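Long-range contact in chitin oligosaccahride binding protein NagB1 (Paenibacillus sp. FPU-7, PDB 7EHP), which binds short chitin oligosaccharides such as diacetylchitobiose as an extracellular solute-binding protein, probably delivering them to a membrane transporter: residues 185-195 with 356-365. Numbering follows the deposited sequence.
Sequences VPGFVRGTRRW and IVQAKVRETL
Ile-356 is the bump that fills the hollow on the short helix 184-190, lying across Val-185, Pro-186 and Val-189. Its CD1 comes up against the proline ring, 4.0 Å from Pro-186 CG, while CG2, standing anti to the backbone N, is directed at the helix backbone, 3.8 Å from Pro-186 N. Val-185 answers with CG1, swung anti to its own N (chi1 -171°), which pushes between neighbours: 3.8 Å from Ile-356 CB and 3.7 Å from Val-357 CG1. One turn on, Val-189 CG1 lies 3.6 Å from Gln-358 OE1, the two side chains running past each other in opposite senses. Cut back to an alanine, Ile-356 would lose CD1 and CG2, which would probably open a gap beside Pro-186 and Val-185. Within helix 359-373, Val-361 and Leu-365 meet the indole of Trp-195 obliquely, Val-361 CG1 3.9 Å from Trp-195 CZ2 and Leu-365 CD2 4.1 Å from Trp-195 CH2. Phe-188 CE2 lies over the centre of one indole face. From helix 379-396, Gln-390 accepts from Trp-195 NE1 and donates to Gln-358 OE1, and Asn-394 takes the amide nitrogen of Gln-358. In this buried contact, the Val-357 side chain about 10 Å from a bound NAG, apolar shape fit joins helix 184-190 to residues 356-358, which lead into helix 359-373, and Trp-195, past its helix, to that helix; a third helix satisfies the polar groups.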
ATOM      1  N   VAL A 185      -9.393   9.935 -10.187  1.00 23.28           N
ATOM      2  CA  VAL A 185      -8.605  10.478  -9.083  1.00 17.32           C
ATOM      3  C   VAL A 185      -7.749  11.653  -9.568  1.00 16.69           C
ATOM      4  O   VAL A 185      -7.816  12.734  -8.959  1.00 16.86           O
ATOM      5  CB  VAL A 185      -7.766   9.378  -8.405  1.00 14.71           C
ATOM      6  CG1 VAL A 185      -7.127   9.920  -7.127  1.00 17.84           C
ATOM      7  CG2 VAL A 185      -8.618   8.162  -8.108  1.00 14.71           C
ATOM      8  N   PRO A 186      -6.956  11.533 -10.646  1.00 21.16           N
ATOM      9  CA  PRO A 186      -6.320  12.752 -11.185  1.00 21.84           C
ATOM     10  C   PRO A 186      -7.336  13.835 -11.524  1.00 20.16           C
ATOM     11  O   PRO A 186      -7.063  15.030 -11.351  1.00 25.76           O
ATOM     12  CB  PRO A 186      -5.602  12.226 -12.436  1.00 24.24           C
ATOM     13  CG  PRO A 186      -5.322  10.811 -12.123  1.00 22.66           C
ATOM     14  CD  PRO A 186      -6.613  10.372 -11.494  1.00 17.49           C
ATOM     15  N   GLY A 187      -8.516  13.436 -12.001  1.00 21.11           N
ATOM     16  CA  GLY A 187      -9.571  14.404 -12.259  1.00 22.70           C
ATOM     17  C   GLY A 187      -9.953  15.204 -11.027  1.00 22.43           C
ATOM     18  O   GLY A 187     -10.177  16.416 -11.113  1.00 20.82           O
ATOM     19  N   PHE A 188     -10.019  14.540  -9.862  1.00 20.00           N
ATOM     20  CA  PHE A 188     -10.338  15.239  -8.614  1.00 21.43           C
ATOM     21  C   PHE A 188      -9.393  16.414  -8.382  1.00 21.70           C
ATOM     22  O   PHE A 188      -9.824  17.520  -8.036  1.00 20.11           O
ATOM     23  CB  PHE A 188     -10.255  14.289  -7.410  1.00 16.86           C
ATOM     24  CG  PHE A 188     -11.258  13.164  -7.418  1.00 18.56           C
ATOM     25  CD1 PHE A 188     -12.467  13.280  -8.080  1.00 21.26           C
ATOM     26  CD2 PHE A 188     -10.990  11.986  -6.716  1.00 21.23           C
ATOM     27  CE1 PHE A 188     -13.390  12.235  -8.072  1.00 21.13           C
ATOM     28  CE2 PHE A 188     -11.905  10.936  -6.701  1.00 19.78           C
ATOM     29  CZ  PHE A 188     -13.113  11.060  -7.384  1.00 14.58           C
ATOM     30  N   VAL A 189      -8.086  16.183  -8.515  1.00 21.25           N
ATOM     31  CA  VAL A 189      -7.148  17.245  -8.170  1.00 19.23           C
ATOM     32  C   VAL A 189      -7.026  18.291  -9.275  1.00 18.55           C
ATOM     33  O   VAL A 189      -6.630  19.427  -8.991  1.00 23.84           O
ATOM     34  CB  VAL A 189      -5.761  16.680  -7.810  1.00 27.08           C
ATOM     35  CG1 VAL A 189      -5.866  15.662  -6.680  1.00 23.58           C
ATOM     36  CG2 VAL A 189      -5.108  16.066  -9.018  1.00 30.62           C
ATOM     37  N   ARG A 190      -7.367  17.971 -10.518  1.00 22.78           N
ATOM     38  CA  ARG A 190      -7.306  18.988 -11.556  1.00 27.67           C
ATOM     39  C   ARG A 190      -8.643  19.673 -11.796  1.00 30.70           C
ATOM     40  O   ARG A 190      -8.704  20.626 -12.575  1.00 30.54           O
ATOM     41  CB  ARG A 190      -6.742  18.407 -12.864  1.00 35.35           C
ATOM     42  CG  ARG A 190      -7.524  17.327 -13.581  1.00 39.60           C
ATOM     43  CD  ARG A 190      -6.792  16.960 -14.901  1.00 47.20           C
ATOM     44  NE  ARG A 190      -5.710  15.971 -14.766  1.00 55.34           N
ATOM     45  CZ  ARG A 190      -4.429  16.247 -14.493  1.00 57.76           C
ATOM     46  NH1 ARG A 190      -3.547  15.256 -14.406  1.00 51.25           N
ATOM     47  NH2 ARG A 190      -4.025  17.495 -14.253  1.00 57.03           N
ATOM     48  N   GLY A 191      -9.704  19.250 -11.110  1.00 26.17           N
ATOM     49  CA  GLY A 191     -10.983  19.929 -11.199  1.00 26.22           C
ATOM     50  C   GLY A 191     -11.882  19.490 -12.330  1.00 22.12           C
ATOM     51  O   GLY A 191     -12.865  20.182 -12.621  1.00 24.75           O
ATOM     52  N   THR A 192     -11.581  18.372 -12.981  1.00 23.04           N
ATOM     53  CA  THR A 192     -12.412  17.865 -14.058  1.00 26.09           C
ATOM     54  C   THR A 192     -13.293  16.705 -13.627  1.00 24.78           C
ATOM     55  O   THR A 192     -14.126  16.259 -14.418  1.00 22.62           O
ATOM     56  CB  THR A 192     -11.550  17.417 -15.247  1.00 24.27           C
ATOM     57  OG1 THR A 192     -10.697  16.338 -14.848  1.00 26.25           O
ATOM     58  CG2 THR A 192     -10.705  18.566 -15.750  1.00 27.10           C
ATOM     59  N   ARG A 193     -13.108  16.191 -12.415  1.00 23.54           N
ATOM     60  CA  ARG A 193     -13.973  15.166 -11.856  1.00 22.73           C
ATOM     61  C   ARG A 193     -14.255  15.537 -10.406  1.00 20.77           C
ATOM     62  O   ARG A 193     -13.459  16.229  -9.769  1.00 27.08           O
ATOM     63  CB  ARG A 193     -13.336  13.768 -11.961  1.00 20.60           C
ATOM     64  CG  ARG A 193     -12.883  13.366 -13.374  1.00 22.91           C
ATOM     65  CD  ARG A 193     -14.070  13.045 -14.317  1.00 19.49           C
ATOM     66  NE  ARG A 193     -14.745  11.767 -14.062  1.00 20.44           N
ATOM     67  CZ  ARG A 193     -14.246  10.556 -14.328  1.00 23.52           C
ATOM     68  NH1 ARG A 193     -13.031  10.416 -14.861  1.00 21.13           N
ATOM     69  NH2 ARG A 193     -14.969   9.473 -14.066  1.00 22.64           N
ATOM     70  N   ARG A 194     -15.392  15.089  -9.886  1.00 22.13           N
ATOM     71  CA  ARG A 194     -15.815  15.460  -8.542  1.00 21.51           C
ATOM     72  C   ARG A 194     -16.171  14.210  -7.751  1.00 20.49           C
ATOM     73  O   ARG A 194     -16.734  13.262  -8.302  1.00 19.46           O
ATOM     74  CB  ARG A 194     -17.015  16.407  -8.586  1.00 26.95           C
ATOM     75  CG  ARG A 194     -16.705  17.802  -9.148  1.00 31.29           C
ATOM     76  CD  ARG A 194     -17.985  18.664  -9.233  1.00 43.54           C
ATOM     77  NE  ARG A 194     -17.693  20.098  -9.167  1.00 55.69           N
ATOM     78  CZ  ARG A 194     -18.517  21.062  -9.576  1.00 58.82           C
ATOM     79  NH1 ARG A 194     -19.702  20.757 -10.092  1.00 56.27           N
ATOM     80  NH2 ARG A 194     -18.153  22.338  -9.473  1.00 60.06           N
ATOM     81  N   TRP A 195     -15.837  14.218  -6.454  1.00 20.48           N
ATOM     82  CA  TRP A 195     -16.209  13.114  -5.565  1.00 19.65           C
ATOM     83  C   TRP A 195     -17.714  12.858  -5.579  1.00 20.94           C
ATOM     84  O   TRP A 195     -18.161  11.719  -5.365  1.00 18.33           O
ATOM     85  CB  TRP A 195     -15.753  13.428  -4.132  1.00 16.59           C
ATOM     86  CG  TRP A 195     -14.237  13.381  -3.910  1.00 18.57           C
ATOM     87  CD1 TRP A 195     -13.356  14.431  -3.943  1.00 23.56           C
ATOM     88  CD2 TRP A 195     -13.459  12.215  -3.597  1.00 16.41           C
ATOM     89  NE1 TRP A 195     -12.064  13.982  -3.674  1.00 16.27           N
ATOM     90  CE2 TRP A 195     -12.111  12.627  -3.461  1.00 16.71           C
ATOM     91  CE3 TRP A 195     -13.772  10.856  -3.430  1.00 15.68           C
ATOM     92  CZ2 TRP A 195     -11.083  11.728  -3.164  1.00 14.05           C
ATOM     93  CZ3 TRP A 195     -12.750   9.969  -3.123  1.00 15.65           C
ATOM     94  CH2 TRP A 195     -11.421  10.411  -2.995  1.00 13.91           C
ATOM     95  N   ILE A 356      -1.981  10.427  -5.401  1.00 18.52           N
ATOM     96  CA  ILE A 356      -2.485  11.475  -6.278  1.00 19.96           C
ATOM     97  C   ILE A 356      -3.091  12.636  -5.488  1.00 23.27           C
ATOM     98  O   ILE A 356      -2.798  13.800  -5.771  1.00 21.67           O
ATOM     99  CB  ILE A 356      -3.497  10.903  -7.300  1.00 22.38           C
ATOM    100  CG1 ILE A 356      -2.805   9.903  -8.219  1.00 19.78           C
ATOM    101  CG2 ILE A 356      -4.107  12.036  -8.143  1.00 22.99           C
ATOM    102  CD1 ILE A 356      -3.730   8.974  -8.925  1.00 19.77           C
ATOM    103  N   VAL A 357      -3.943  12.341  -4.488  1.00 14.68           N
ATOM    104  CA  VAL A 357      -4.638  13.405  -3.758  1.00 17.83           C
ATOM    105  C   VAL A 357      -3.730  14.003  -2.685  1.00 21.67           C
ATOM    106  O   VAL A 357      -2.761  13.393  -2.223  1.00 22.65           O
ATOM    107  CB  VAL A 357      -5.969  12.912  -3.138  1.00 16.94           C
ATOM    108  CG1 VAL A 357      -6.820  12.209  -4.189  1.00 14.59           C
ATOM    109  CG2 VAL A 357      -5.712  12.000  -1.936  1.00 15.07           C
ATOM    110  N   GLN A 358      -4.072  15.224  -2.274  1.00 19.22           N
ATOM    111  CA  GLN A 358      -3.376  15.909  -1.192  1.00 19.26           C
ATOM    112  C   GLN A 358      -3.654  15.243   0.165  1.00 21.29           C
ATOM    113  O   GLN A 358      -4.678  14.581   0.367  1.00 16.87           O
ATOM    114  CB  GLN A 358      -3.814  17.378  -1.156  1.00 24.21           C
ATOM    115  CG  GLN A 358      -3.665  18.110  -2.501  1.00 26.42           C
ATOM    116  CD  GLN A 358      -4.916  18.111  -3.383  1.00 28.21           C
ATOM    117  OE1 GLN A 358      -5.689  17.155  -3.402  1.00 20.79           O
ATOM    118  NE2 GLN A 358      -5.093  19.187  -4.146  1.00 24.27           N
ATOM    119  N   ALA A 359      -2.731  15.454   1.113  1.00 19.82           N
ATOM    120  CA  ALA A 359      -2.841  14.828   2.432  1.00 20.50           C
ATOM    121  C   ALA A 359      -4.172  15.143   3.104  1.00 19.78           C
ATOM    122  O   ALA A 359      -4.797  14.260   3.701  1.00 19.57           O
ATOM    123  CB  ALA A 359      -1.690  15.276   3.337  1.00 17.37           C
ATOM    124  N   LYS A 360      -4.619  16.398   3.024  1.00 18.47           N
ATOM    125  CA  LYS A 360      -5.858  16.781   3.690  1.00 18.04           C
ATOM    126  C   LYS A 360      -7.049  16.027   3.126  1.00 17.29           C
ATOM    127  O   LYS A 360      -7.982  15.701   3.868  1.00 19.14           O
ATOM    128  CB  LYS A 360      -6.096  18.281   3.558  1.00 22.46           C
ATOM    129  CG  LYS A 360      -7.053  18.845   4.611  1.00 29.74           C
ATOM    130  CD  LYS A 360      -6.341  19.003   5.947  1.00 35.26           C
ATOM    131  CE  LYS A 360      -7.308  19.001   7.133  1.00 42.26           C
ATOM    132  NZ  LYS A 360      -6.549  19.044   8.428  1.00 42.30           N
ATOM    133  N   VAL A 361      -7.032  15.742   1.823  1.00 16.72           N
ATOM    134  CA  VAL A 361      -8.120  14.997   1.197  1.00 18.26           C
ATOM    135  C   VAL A 361      -8.108  13.551   1.675  1.00 18.34           C
ATOM    136  O   VAL A 361      -9.150  12.991   2.026  1.00 14.79           O
ATOM    137  CB  VAL A 361      -8.009  15.088  -0.336  1.00 16.49           C
ATOM    138  CG1 VAL A 361      -8.973  14.123  -1.011  1.00 15.31           C
ATOM    139  CG2 VAL A 361      -8.242  16.519  -0.802  1.00 16.56           C
ATOM    140  N   ARG A 362      -6.926  12.926   1.668  1.00 17.50           N
ATOM    141  CA  ARG A 362      -6.757  11.578   2.203  1.00 13.93           C
ATOM    142  C   ARG A 362      -7.234  11.496   3.649  1.00 15.13           C
ATOM    143  O   ARG A 362      -7.944  10.562   4.024  1.00 15.52           O
ATOM    144  CB  ARG A 362      -5.278  11.172   2.114  1.00 17.42           C
ATOM    145  CG  ARG A 362      -5.020   9.676   2.347  1.00 16.01           C
ATOM    146  CD  ARG A 362      -3.816   9.448   3.253  1.00 21.10           C
ATOM    147  NE  ARG A 362      -4.118   9.692   4.658  1.00 24.65           N
ATOM    148  CZ  ARG A 362      -3.657  10.724   5.357  1.00 20.89           C
ATOM    149  NH1 ARG A 362      -2.858  11.619   4.789  1.00 20.12           N
ATOM    150  NH2 ARG A 362      -3.979  10.845   6.630  1.00 20.46           N
ATOM    151  N   GLU A 363      -6.800  12.445   4.488  1.00 17.90           N
ATOM    152  CA  GLU A 363      -7.195  12.433   5.893  1.00 18.28           C
ATOM    153  C   GLU A 363      -8.710  12.540   6.039  1.00 19.43           C
ATOM    154  O   GLU A 363      -9.322  11.845   6.861  1.00 18.71           O
ATOM    155  CB  GLU A 363      -6.505  13.580   6.633  1.00 21.25           C
ATOM    156  CG  GLU A 363      -6.852  13.613   8.109  1.00 29.81           C
ATOM    157  CD  GLU A 363      -6.271  14.816   8.847  1.00 34.15           C
ATOM    158  OE1 GLU A 363      -6.747  15.948   8.630  1.00 33.81           O
ATOM    159  OE2 GLU A 363      -5.339  14.617   9.652  1.00 42.29           O
ATOM    160  N   THR A 364      -9.334  13.396   5.230  1.00 17.65           N
ATOM    161  CA  THR A 364     -10.780  13.578   5.293  1.00 18.51           C
ATOM    162  C   THR A 364     -11.518  12.322   4.845  1.00 16.86           C
ATOM    163  O   THR A 364     -12.529  11.941   5.442  1.00 17.97           O
ATOM    164  CB  THR A 364     -11.147  14.784   4.435  1.00 21.05           C
ATOM    165  OG1 THR A 364     -10.407  15.917   4.920  1.00 16.52           O
ATOM    166  CG2 THR A 364     -12.662  15.046   4.439  1.00 20.54           C
ATOM    167  N   LEU A 365     -11.020  11.654   3.802  1.00 13.90           N
ATOM    168  CA  LEU A 365     -11.649  10.413   3.373  1.00 15.76           C
ATOM    169  C   LEU A 365     -11.590   9.369   4.479  1.00 17.61           C
ATOM    170  O   LEU A 365     -12.582   8.675   4.732  1.00 17.48           O
ATOM    171  CB  LEU A 365     -10.989   9.880   2.101  1.00 15.33           C
ATOM    172  CG  LEU A 365     -11.648   8.624   1.549  1.00 17.49           C
ATOM    173  CD1 LEU A 365     -13.132   8.935   1.222  1.00 14.80           C
ATOM    174  CD2 LEU A 365     -10.911   8.100   0.320  1.00 14.14           C
TER